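Local coordinates for protein DMATS type aromatic prenyltransferase (Micromonospora olivasterospora, PDB 6ZRY) that probably transfers a dimethylallyl group to carbon 6 of the tryptophan indole ring, and binds tryptophan inside an ABBA-type prenyltransferase barrel, at residues E152-G155 against A161-S164; R177-H182 against V210-T215; G187-G190 against R194-F197. All blocks are in the same frame, centred on the assembly; numbering follows the deposited sequence.

Contacts 1 and 2 are buried and wholly apolar across their segments, whereas contact 3 is only partly buried and joins leucine packing to an arginine chain that brushes a loop carbonyl. Contact 1 sets a connecting loop against helix 159-170; contact 2 sets the next helix, 174-182, on strand 209-220; contact 3, nested within the chain loop that contact 2 closes, folds the linker back on strand 193-201, the sheet neighbour of strand 209-220. All lie on the same side of the chain's centre. Val163 of helix 159-170 reaches both strands, and a salt bridge joins 152-155 to 194-197, so the three form one continuous region of barrel wall and outer layer.

Contact 1. Residues E152-G155 against A161-S164; sequences EVKG and ALVS
Val153 and Leu162 meet with no ring or other flat side chain between them, so there is no stacking in this contact, only a methyl of Leu162 against a methyl of Val153 and a methylene of Lys154. Val153 CG1 lies 4.2 Å from Leu162 CD1, and the two side chains cross at a slant. With chi1 at 72°, CG1 of the valine falls between the backbone N and the carbonyl carbon, and this is the branch offered to the helix. Leu162 answers with an extended chain: CG is anti to the backbone N (chi1 -157°) and CD1 is anti to CA (chi2 172°), which carries that methyl out from the helix to the loop. Beside the valine, the aliphatic part of Lys154 approaches the same methyl, CG to Leu162 CD1 being 4.4 Å, while the ammonium end makes a weak hydrogen bond to Leu119 O. A long lysine suits this border, greasy near its root and polar at its tip.

The loop keeps its shape through a type I turn, in which Gly155 N donates to Glu152 O at 2.8 Å. Gly155 has backbone angles that would press a side chain against the preceding carbonyl oxygen, hence glycine. Leu119 and Phe120 also pack on Leu162. The contact thus lays the connection from strand 141-149 against the outer helix 159-170 that it leads into, within the ABBA barrel.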
loop_
_atom_site.group_PDB
_atom_site.type_symbol
_atom_site.label_atom_id
_atom_site.label_comp_id
_atom_site.label_asym_id
_atom_site.label_seq_id
_atom_site.Cartn_x
_atom_site.Cartn_y
_atom_site.Cartn_z
ATOM N N GLU A 152 -7.871 0.545 13.169
ATOM C CA GLU A 152 -8.122 -0.441 14.255
ATOM C C GLU A 152 -7.150 -0.231 15.429
ATOM O O GLU A 152 -7.037 -1.141 16.281
ATOM C CB GLU A 152 -8.018 -1.851 13.687
ATOM C CG GLU A 152 -9.085 -2.148 12.643
ATOM C CD GLU A 152 -8.966 -3.544 12.020
ATOM O OE1 GLU A 152 -9.941 -4.010 11.464
ATOM O OE2 GLU A 152 -7.895 -4.148 12.125
ATOM N N VAL A 153 -6.477 0.906 15.489
ATOM C CA VAL A 153 -5.398 1.154 16.488
ATOM C C VAL A 153 -5.986 1.188 17.912
ATOM O O VAL A 153 -5.247 0.882 18.842
ATOM C CB VAL A 153 -4.631 2.436 16.170
ATOM C CG1 VAL A 153 -5.459 3.676 16.468
ATOM C CG2 VAL A 153 -3.288 2.477 16.892
ATOM N N LYS A 154 -7.251 1.567 18.072
ATOM C CA LYS A 154 -7.943 1.539 19.393
ATOM C C LYS A 154 -8.838 0.296 19.473
ATOM O O LYS A 154 -9.749 0.274 20.310
ATOM C CB LYS A 154 -8.723 2.837 19.596
ATOM C CG LYS A 154 -7.858 4.077 19.669
ATOM C CD LYS A 154 -8.619 5.284 20.111
ATOM C CE LYS A 154 -7.719 6.430 20.521
ATOM N NZ LYS A 154 -8.502 7.636 20.908
ATOM N N GLY A 155 -8.565 -0.714 18.628
ATOM C CA GLY A 155 -9.297 -1.988 18.570
ATOM C C GLY A 155 -10.253 -2.035 17.381
ATOM O O GLY A 155 -10.665 -0.982 16.904
ATOM N N ALA A 161 -16.290 3.997 14.233
ATOM C CA ALA A 161 -16.554 5.290 14.913
ATOM C C ALA A 161 -15.349 6.200 14.767
ATOM O O ALA A 161 -15.549 7.383 14.523
ATOM C CB ALA A 161 -16.876 5.066 16.368
ATOM N N LEU A 162 -14.140 5.645 14.903
ATOM C CA LEU A 162 -12.874 6.375 14.692
ATOM C C LEU A 162 -12.884 6.974 13.286
ATOM O O LEU A 162 -12.709 8.189 13.166
ATOM C CB LEU A 162 -11.680 5.440 14.887
ATOM C CG LEU A 162 -10.354 6.120 15.247
ATOM C CD1 LEU A 162 -9.288 5.106 15.601
ATOM C CD2 LEU A 162 -9.854 7.019 14.138
ATOM N N VAL A 163 -13.131 6.152 12.256
ATOM C CA VAL A 163 -13.129 6.629 10.846
ATOM C C VAL A 163 -14.248 7.663 10.673
ATOM O O VAL A 163 -13.977 8.737 10.078
ATOM C CB VAL A 163 -13.257 5.463 9.842
ATOM C CG1 VAL A 163 -13.305 5.972 8.414
ATOM C CG2 VAL A 163 -12.133 4.440 10.017
ATOM N N SER A 164 -15.454 7.386 11.178
ATOM C CA SER A 164 -16.591 8.320 11.042
ATOM C C SER A 164 -16.208 9.700 11.596
ATOM O O SER A 164 -16.460 10.761 10.897
ATOM C CB SER A 164 -17.845 7.794 11.718
ATOM O OG SER A 164 -18.831 8.804 11.706
#

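Contact 2. Residues R177-H182 against V210-T215; sequences RALLDH and VKLYLT
The helical turn that presents Leu179 to Leu212 and Leu214 is held by a backbone hydrogen bond from Asp181 N to Arg177 O, 2.8 Å long; across the contact itself no polar bond forms. Leu179 is the single residue of 177-182 that reaches the strand. Its CG stands anti to the backbone N (chi1 -180°), projecting both methyls off the helix. CD2 does most of the touching: it lies 3.9 Å from each of Leu214 CD1 and Leu214 CD2, and 4.1 Å from Leu212 CD2. Leu179 CD1 adds a second approach to Leu214 CD2, so the two branched ends meet tip to tip.

This is the helix-on-sheet packing of the ABBA fold, in which an antiparallel barrel is wrapped by helices. The CA atoms of Leu179 and Leu212 are 10.3 Å apart, a spacing bridged by leucine side chains meeting end to end. Alternation along the strand explains the sequence: Leu212 and Leu214 face the helix, while Tyr213 between them points to the opposite side of the sheet. There its hydroxyl hydrogen-bonds to that of Tyr148, and its ring meets Phe197, a residue of the tryptophan pocket, edge to face. Tyr262 from strand 258-265 also touches Leu179, and Leu195 lies against both strand leucines, extending the apolar layer over neighbouring strands.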
loop_
_atom_site.group_PDB
_atom_site.type_symbol
_atom_site.label_atom_id
_atom_site.label_comp_id
_atom_site.label_asym_id
_atom_site.label_seq_id
_atom_site.Cartn_x
_atom_site.Cartn_y
_atom_site.Cartn_z
ATOM N N ARG A 177 -20.506 7.484 4.545
ATOM C CA ARG A 177 -21.860 7.054 5.005
ATOM C C ARG A 177 -22.467 6.153 3.914
ATOM O O ARG A 177 -23.017 5.112 4.258
ATOM C CB ARG A 177 -22.754 8.254 5.360
ATOM C CG ARG A 177 -22.684 8.662 6.829
ATOM C CD ARG A 177 -23.661 9.755 7.243
ATOM N NE ARG A 177 -23.139 11.071 6.903
ATOM C CZ ARG A 177 -23.506 11.817 5.854
ATOM N NH1 ARG A 177 -24.438 11.406 5.005
ATOM N NH2 ARG A 177 -22.930 12.989 5.660
ATOM N N ALA A 178 -22.299 6.527 2.640
ATOM C CA ALA A 178 -22.736 5.726 1.470
ATOM C C ALA A 178 -22.074 4.342 1.521
ATOM O O ALA A 178 -22.770 3.339 1.289
ATOM C CB ALA A 178 -22.418 6.444 0.181
ATOM N N LEU A 179 -20.780 4.277 1.869
ATOM C CA LEU A 179 -20.067 2.987 1.944
ATOM C C LEU A 179 -20.589 2.185 3.139
ATOM O O LEU A 179 -20.880 1.008 2.958
ATOM C CB LEU A 179 -18.556 3.236 2.008
ATOM C CG LEU A 179 -17.661 1.992 2.087
ATOM C CD1 LEU A 179 -17.689 1.200 0.806
ATOM C CD2 LEU A 179 -16.232 2.378 2.414
ATOM N N LEU A 180 -20.687 2.768 4.326
ATOM C CA LEU A 180 -21.127 1.988 5.523
ATOM C C LEU A 180 -22.576 1.520 5.337
ATOM O O LEU A 180 -22.873 0.380 5.676
ATOM C CB LEU A 180 -20.974 2.828 6.795
ATOM C CG LEU A 180 -19.577 2.898 7.425
ATOM C CD1 LEU A 180 -19.672 3.391 8.866
ATOM C CD2 LEU A 180 -18.841 1.558 7.375
ATOM N N ASP A 181 -23.462 2.373 4.831
ATOM C CA ASP A 181 -24.906 2.056 4.768
ATOM C C ASP A 181 -25.226 1.184 3.550
ATOM O O ASP A 181 -26.236 0.436 3.625
ATOM C CB ASP A 181 -25.748 3.315 4.760
ATOM C CG ASP A 181 -25.728 4.040 6.106
ATOM O OD1 ASP A 181 -25.252 3.433 7.089
ATOM O OD2 ASP A 181 -26.130 5.186 6.136
ATOM N N HIS A 182 -24.467 1.310 2.453
ATOM C CA HIS A 182 -24.827 0.662 1.155
ATOM C C HIS A 182 -23.663 -0.115 0.517
ATOM O O HIS A 182 -23.926 -0.704 -0.532
ATOM C CB HIS A 182 -25.404 1.715 0.183
ATOM C CG HIS A 182 -26.647 2.318 0.728
ATOM N ND1 HIS A 182 -27.794 1.588 0.900
ATOM C CD2 HIS A 182 -26.883 3.555 1.221
ATOM C CE1 HIS A 182 -28.722 2.373 1.480
ATOM N NE2 HIS A 182 -28.173 3.584 1.676
ATOM N N VAL A 210 -9.252 11.640 1.452
ATOM C CA VAL A 210 -8.858 10.432 2.227
ATOM C C VAL A 210 -9.020 9.212 1.327
ATOM O O VAL A 210 -10.018 9.132 0.565
ATOM C CB VAL A 210 -9.695 10.282 3.496
ATOM C CG1 VAL A 210 -9.424 8.960 4.209
ATOM C CG2 VAL A 210 -9.522 11.469 4.439
ATOM N N LYS A 211 -8.082 8.287 1.413
ATOM C CA LYS A 211 -8.215 6.982 0.776
ATOM C C LYS A 211 -8.425 5.957 1.886
ATOM O O LYS A 211 -7.541 5.837 2.738
ATOM C CB LYS A 211 -6.980 6.764 -0.078
ATOM C CG LYS A 211 -7.136 5.812 -1.212
ATOM C CD LYS A 211 -6.051 6.058 -2.267
ATOM C CE LYS A 211 -5.574 4.807 -2.951
ATOM N NZ LYS A 211 -4.560 5.123 -3.998
ATOM N N LEU A 212 -9.604 5.328 1.921
ATOM C CA LEU A 212 -9.931 4.288 2.909
ATOM C C LEU A 212 -9.805 2.925 2.254
ATOM O O LEU A 212 -10.427 2.714 1.209
ATOM C CB LEU A 212 -11.343 4.521 3.440
ATOM C CG LEU A 212 -11.784 3.589 4.567
ATOM C CD1 LEU A 212 -11.002 3.836 5.842
ATOM C CD2 LEU A 212 -13.270 3.731 4.825
ATOM N N TYR A 213 -9.103 2.016 2.898
ATOM C CA TYR A 213 -8.917 0.641 2.395
ATOM C C TYR A 213 -9.713 -0.325 3.252
ATOM O O TYR A 213 -9.570 -0.245 4.504
ATOM C CB TYR A 213 -7.454 0.246 2.444
ATOM C CG TYR A 213 -6.506 0.952 1.512
ATOM C CD1 TYR A 213 -6.242 2.311 1.621
ATOM C CD2 TYR A 213 -5.744 0.224 0.600
ATOM C CE1 TYR A 213 -5.325 2.947 0.805
ATOM C CE2 TYR A 213 -4.812 0.850 -0.221
ATOM C CZ TYR A 213 -4.601 2.217 -0.110
ATOM O OH TYR A 213 -3.675 2.865 -0.877
ATOM N N LEU A 214 -10.502 -1.188 2.623
ATOM C CA LEU A 214 -11.308 -2.258 3.281
ATOM C C LEU A 214 -10.717 -3.605 2.877
ATOM O O LEU A 214 -10.492 -3.783 1.686
ATOM C CB LEU A 214 -12.748 -2.190 2.793
ATOM C CG LEU A 214 -13.695 -1.246 3.501
ATOM C CD1 LEU A 214 -13.172 0.163 3.504
ATOM C CD2 LEU A 214 -15.076 -1.291 2.805
ATOM N N THR A 215 -10.517 -4.498 3.819
ATOM C CA THR A 215 -10.093 -5.880 3.561
ATOM C C THR A 215 -11.338 -6.745 3.604
ATOM O O THR A 215 -12.061 -6.700 4.622
ATOM C CB THR A 215 -9.009 -6.338 4.537
ATOM O OG1 THR A 215 -7.898 -5.434 4.423
ATOM C CG2 THR A 215 -8.565 -7.758 4.282
#

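Contact 3. Residues G187-G190 against R194-F197; sequences GELG and RLTF
Arg194, at the start of 194-197, brings its CD methylene up to the carbonyl group of Gly190, CD lying 3.7 Å from Gly190 O. The chain is bent at chi2 (-90°) and chi3 (-60°), which brings this methylene to the loop while Arg194 NE makes a salt bridge with Glu152 OE1. Gly190 has a positive phi of 68°, a conformation that favours glycine. Leu195 comes next and turns to the apolar side, its CD1 lying 4.3 Å from Leu189 CD1. Pro160, in the first turn of helix 159-170, touches both leucines, so loop and strand share a neighbour on that helix; Val163 adds a further neighbour for Leu195.

At Thr196 and Phe197 the strand forms a classic beta bulge, since both residues face Tyr213 of the adjacent barrel strand. Thr196 OG1 shares a hydrogen bond with Thr215 OG1, a use of the hydroxyl that suits threonine to a strand position with a polar neighbour. Its methyl CG2 sits 4.0 Å above the plane of the Phe197 ring, over the centre. Phe197 belongs to the pocket and touches the bound tryptophan, and Tyr148 meets its ring edge to face.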
loop_
_atom_site.group_PDB
_atom_site.type_symbol
_atom_site.label_atom_id
_atom_site.label_comp_id
_atom_site.label_asym_id
_atom_site.label_seq_id
_atom_site.Cartn_x
_atom_site.Cartn_y
_atom_site.Cartn_z
ATOM N N GLY A 187 -23.961 -7.413 7.649
ATOM C CA GLY A 187 -23.549 -7.860 9.004
ATOM C C GLY A 187 -22.046 -8.120 9.138
ATOM O O GLY A 187 -21.668 -8.975 9.979
ATOM N N GLU A 188 -21.192 -7.424 8.368
ATOM C CA GLU A 188 -19.759 -7.815 8.244
ATOM C C GLU A 188 -18.790 -6.687 8.613
ATOM O O GLU A 188 -17.569 -6.940 8.525
ATOM C CB GLU A 188 -19.478 -8.322 6.833
ATOM C CG GLU A 188 -20.135 -9.655 6.544
ATOM C CD GLU A 188 -19.782 -10.775 7.505
ATOM O OE1 GLU A 188 -18.625 -10.812 8.010
ATOM O OE2 GLU A 188 -20.656 -11.599 7.758
ATOM N N LEU A 189 -19.256 -5.534 9.069
ATOM C CA LEU A 189 -18.348 -4.411 9.398
ATOM C C LEU A 189 -17.524 -4.766 10.660
ATOM O O LEU A 189 -18.109 -5.224 11.635
ATOM C CB LEU A 189 -19.149 -3.128 9.587
ATOM C CG LEU A 189 -18.315 -1.883 9.863
ATOM C CD1 LEU A 189 -17.367 -1.577 8.726
ATOM C CD2 LEU A 189 -19.213 -0.693 10.140
ATOM N N GLY A 190 -16.208 -4.587 10.608
ATOM C CA GLY A 190 -15.280 -5.023 11.666
ATOM C C GLY A 190 -15.187 -6.545 11.785
ATOM O O GLY A 190 -14.548 -7.016 12.753
ATOM N N ARG A 194 -13.089 -5.271 6.993
ATOM C CA ARG A 194 -12.207 -4.681 8.024
ATOM C C ARG A 194 -11.684 -3.361 7.483
ATOM O O ARG A 194 -11.287 -3.308 6.316
ATOM C CB ARG A 194 -11.091 -5.672 8.361
ATOM C CG ARG A 194 -11.587 -6.933 9.077
ATOM C CD ARG A 194 -11.619 -6.840 10.572
ATOM N NE ARG A 194 -10.313 -6.577 11.148
ATOM C CZ ARG A 194 -9.396 -7.491 11.437
ATOM N NH1 ARG A 194 -9.630 -8.781 11.218
ATOM N NH2 ARG A 194 -8.235 -7.105 11.943
ATOM N N LEU A 195 -11.694 -2.327 8.296
ATOM C CA LEU A 195 -11.106 -1.000 7.949
ATOM C C LEU A 195 -9.590 -1.058 8.197
ATOM O O LEU A 195 -9.139 -1.073 9.373
ATOM C CB LEU A 195 -11.799 0.080 8.788
ATOM C CG LEU A 195 -13.315 0.169 8.593
ATOM C CD1 LEU A 195 -13.978 0.877 9.766
ATOM C CD2 LEU A 195 -13.666 0.846 7.295
ATOM N N THR A 196 -8.816 -1.103 7.131
ATOM C CA THR A 196 -7.403 -1.533 7.191
ATOM C C THR A 196 -6.473 -0.323 7.162
ATOM O O THR A 196 -5.493 -0.329 7.902
ATOM C CB THR A 196 -7.090 -2.523 6.070
ATOM O OG1 THR A 196 -7.981 -3.627 6.254
ATOM C CG2 THR A 196 -5.647 -2.977 6.121
ATOM N N PHE A 197 -6.708 0.639 6.277
ATOM C CA PHE A 197 -5.874 1.854 6.198
ATOM C C PHE A 197 -6.748 3.087 6.051
ATOM O O PHE A 197 -7.703 3.059 5.284
ATOM C CB PHE A 197 -4.918 1.871 4.993
ATOM C CG PHE A 197 -3.924 0.734 4.922
ATOM C CD1 PHE A 197 -2.988 0.548 5.921
ATOM C CD2 PHE A 197 -3.900 -0.107 3.826
ATOM C CE1 PHE A 197 -2.042 -0.465 5.830
ATOM C CE2 PHE A 197 -2.964 -1.128 3.731
ATOM C CZ PHE A 197 -2.036 -1.309 4.742
#